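Local coordinates for protein separin (PDB 5U1T) that cleaves the MCD1/SCC1 subunit of cohesin as a caspase-like cysteine protease, triggering chromosome segregation at the onset of anaphase, at residues S60-H65 with G69-T74. Numbering follows the deposited sequence.
Sequences SLLKSH and GHINST
L62 meets the start of the 69-74 segment with its branched end, touching H70, I71 and T74. Both of its methyls bear on one carbon: CD1 and CD2 of L62 each lie 3.5 Å from CB of H70, and the two side chains cross at about a right angle. The imidazole beyond that carbon leads away from the 60-65 segment. At the root of the leucine, CB of L62 lies 4.0 Å from CG1 of I71, an apolar contact at the point where the two backbones come nearest, 6.6 Å between the CA atoms of L62 and I71. With CG of L62 anti to its carbonyl carbon (chi1 -75°), the fork is directed onto H70 CB, with CD1 also near I71 N and 3.9 Å from T74 OG1.

No hydrogen bond links the two segments, yet the T74 hydroxyl beside the leucine is bonded within its own helix. T74 OG1 donates to H70 O at 2.9 Å, tilted 23° from the carbonyl plane, while T74 N reaches the same oxygen from the other face. H70 O thus accepts two bonds, and the side-chain one holds the threonine hydroxyl in its rotation. A weak bond from S73 OG also goes to H70 O. An alanine in place of L62 would probably leave CB of H70 and the T74 hydroxyl without their apolar neighbour and open a gap between the helices.

Further out, M67 of the connecting loop touches L62, Y127 lies against I71, and T74 packs on L55, I58 and Y59. The axes of helix segments 60-64 and 69-74 approach to 9.5 Å, at 157° between their N-to-C directions, and only a few loop residues separate helix 48-64 from helix 69-87: this is an antiparallel helical hairpin, within separase's N-terminal helical region and far from the probable catalytic cysteine.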
ATOM      1  N   SER A  60     -14.535  29.051  37.306  1.00 50.41           N
ATOM      2  CA  SER A  60     -14.052  29.126  35.934  1.00 49.83           C
ATOM      3  C   SER A  60     -13.187  27.964  35.531  1.00 55.17           C
ATOM      4  O   SER A  60     -13.326  27.424  34.437  1.00 50.80           O
ATOM      5  CB  SER A  60     -13.250  30.387  35.726  1.00 48.15           C
ATOM      6  OG  SER A  60     -14.121  31.470  35.576  1.00 61.14           O
ATOM      7  N   LEU A  61     -12.266  27.612  36.413  1.00 53.05           N
ATOM      8  CA  LEU A  61     -11.365  26.500  36.161  1.00 55.99           C
ATOM      9  C   LEU A  61     -12.134  25.200  36.046  1.00 56.78           C
ATOM     10  O   LEU A  61     -11.937  24.440  35.104  1.00 63.59           O
ATOM     11  CB  LEU A  61     -10.314  26.370  37.261  1.00 54.49           C
ATOM     12  CG  LEU A  61      -9.394  25.204  36.903  1.00 61.29           C
ATOM     13  CD1 LEU A  61      -7.955  25.658  36.750  1.00 65.33           C
ATOM     14  CD2 LEU A  61      -9.499  24.058  37.926  1.00 58.29           C
ATOM     15  N   LEU A  62     -13.004  24.959  37.015  1.00 52.08           N
ATOM     16  CA  LEU A  62     -13.753  23.725  37.114  1.00 50.05           C
ATOM     17  C   LEU A  62     -14.625  23.515  35.894  1.00 52.56           C
ATOM     18  O   LEU A  62     -14.799  22.396  35.416  1.00 55.78           O
ATOM     19  CB  LEU A  62     -14.598  23.737  38.388  1.00 47.66           C
ATOM     20  CG  LEU A  62     -13.721  23.506  39.610  1.00 48.10           C
ATOM     21  CD1 LEU A  62     -14.545  23.597  40.873  1.00 52.83           C
ATOM     22  CD2 LEU A  62     -13.041  22.161  39.492  1.00 44.72           C
ATOM     23  N   LYS A  63     -15.171  24.612  35.404  1.00 50.01           N
ATOM     24  CA  LYS A  63     -16.031  24.602  34.249  1.00 52.83           C
ATOM     25  C   LYS A  63     -15.190  24.311  33.033  1.00 57.45           C
ATOM     26  O   LYS A  63     -15.606  23.584  32.129  1.00 57.30           O
ATOM     27  CB  LYS A  63     -16.732  25.949  34.101  1.00 46.71           C
ATOM     28  CG  LYS A  63     -17.808  25.974  33.071  1.00 47.95           C
ATOM     29  CD  LYS A  63     -18.799  27.070  33.378  1.00 53.53           C
ATOM     30  CE  LYS A  63     -18.231  28.462  33.081  1.00 47.57           C
ATOM     31  NZ  LYS A  63     -18.337  28.820  31.636  1.00 54.37           N
ATOM     32  N   SER A  64     -13.994  24.883  33.010  1.00 51.44           N
ATOM     33  CA  SER A  64     -13.169  24.776  31.833  1.00 51.62           C
ATOM     34  C   SER A  64     -12.597  23.375  31.677  1.00 57.02           C
ATOM     35  O   SER A  64     -12.373  22.926  30.556  1.00 52.87           O
ATOM     36  CB  SER A  64     -12.046  25.784  31.876  1.00 49.17           C
ATOM     37  OG  SER A  64     -11.351  25.763  30.654  1.00 56.26           O
ATOM     38  N   HIS A  65     -12.364  22.689  32.795  1.00 46.93           N
ATOM     39  CA  HIS A  65     -11.742  21.373  32.750  1.00 51.41           C
ATOM     40  C   HIS A  65     -12.761  20.269  32.930  1.00 51.99           C
ATOM     41  O   HIS A  65     -12.410  19.174  33.324  1.00 44.37           O
ATOM     42  CB  HIS A  65     -10.657  21.247  33.825  1.00 53.04           C
ATOM     43  CG  HIS A  65      -9.552  22.248  33.689  1.00 50.91           C
ATOM     44  ND1 HIS A  65      -8.466  22.274  34.539  1.00 51.58           N
ATOM     45  CD2 HIS A  65      -9.360  23.256  32.802  1.00 53.52           C
ATOM     46  CE1 HIS A  65      -7.655  23.260  34.182  1.00 55.09           C
ATOM     47  NE2 HIS A  65      -8.172  23.863  33.125  1.00 53.89           N
ATOM     48  N   GLY A  69     -18.152  17.855  39.448  1.00 52.77           N
ATOM     49  CA  GLY A  69     -18.464  17.441  40.796  1.00 46.73           C
ATOM     50  C   GLY A  69     -17.817  18.354  41.795  1.00 53.14           C
ATOM     51  O   GLY A  69     -18.295  18.481  42.916  1.00 59.22           O
ATOM     52  N   HIS A  70     -16.753  19.031  41.393  1.00 51.56           N
ATOM     53  CA  HIS A  70     -16.141  19.993  42.296  1.00 58.85           C
ATOM     54  C   HIS A  70     -16.926  21.310  42.343  1.00 59.19           C
ATOM     55  O   HIS A  70     -16.744  22.130  43.247  1.00 58.86           O
ATOM     56  CB  HIS A  70     -14.702  20.249  41.896  1.00 54.67           C
ATOM     57  CG  HIS A  70     -13.741  19.240  42.429  1.00 53.03           C
ATOM     58  ND1 HIS A  70     -13.579  17.991  41.865  1.00 58.66           N
ATOM     59  CD2 HIS A  70     -12.882  19.296  43.472  1.00 57.11           C
ATOM     60  CE1 HIS A  70     -12.661  17.322  42.539  1.00 53.40           C
ATOM     61  NE2 HIS A  70     -12.222  18.093  43.519  1.00 52.43           N
ATOM     62  N   ILE A  71     -17.805  21.510  41.370  1.00 53.05           N
ATOM     63  CA  ILE A  71     -18.677  22.664  41.417  1.00 55.16           C
ATOM     64  C   ILE A  71     -19.634  22.510  42.610  1.00 57.88           C
ATOM     65  O   ILE A  71     -19.892  23.461  43.342  1.00 57.54           O
ATOM     66  CB  ILE A  71     -19.443  22.835  40.097  1.00 51.89           C
ATOM     67  CG1 ILE A  71     -18.468  23.066  38.955  1.00 49.10           C
ATOM     68  CG2 ILE A  71     -20.351  24.027  40.154  1.00 52.25           C
ATOM     69  CD1 ILE A  71     -19.107  22.939  37.601  1.00 46.85           C
ATOM     70  N   ASN A  72     -20.131  21.296  42.824  1.00 56.75           N
ATOM     71  CA  ASN A  72     -21.057  21.035  43.927  1.00 53.38           C
ATOM     72  C   ASN A  72     -20.456  21.379  45.272  1.00 56.79           C
ATOM     73  O   ASN A  72     -21.106  21.981  46.147  1.00 60.15           O
ATOM     74  CB  ASN A  72     -21.471  19.562  43.958  1.00 47.65           C
ATOM     75  CG  ASN A  72     -22.086  19.097  42.666  1.00 55.15           C
ATOM     76  OD1 ASN A  72     -21.532  19.299  41.573  1.00 52.94           O
ATOM     77  ND2 ASN A  72     -23.244  18.465  42.774  1.00 50.48           N
ATOM     78  N   SER A  73     -19.213  20.958  45.457  1.00 56.90           N
ATOM     79  CA  SER A  73     -18.583  21.110  46.743  1.00 56.24           C
ATOM     80  C   SER A  73     -18.255  22.589  46.960  1.00 58.20           C
ATOM     81  O   SER A  73     -18.266  23.067  48.101  1.00 62.42           O
ATOM     82  CB  SER A  73     -17.347  20.223  46.843  1.00 47.00           C
ATOM     83  OG  SER A  73     -16.225  20.923  46.370  1.00 59.72           O
ATOM     84  N   THR A  74     -18.021  23.309  45.863  1.00 55.03           N
ATOM     85  CA  THR A  74     -17.774  24.758  45.885  1.00 54.14           C
ATOM     86  C   THR A  74     -19.045  25.574  46.172  1.00 57.36           C
ATOM     87  O   THR A  74     -19.025  26.545  46.929  1.00 56.12           O
ATOM     88  CB  THR A  74     -17.166  25.218  44.537  1.00 55.06           C
ATOM     89  OG1 THR A  74     -15.862  24.652  44.398  1.00 64.74           O
ATOM     90  CG2 THR A  74     -17.052  26.734  44.446  1.00 52.63           C
TER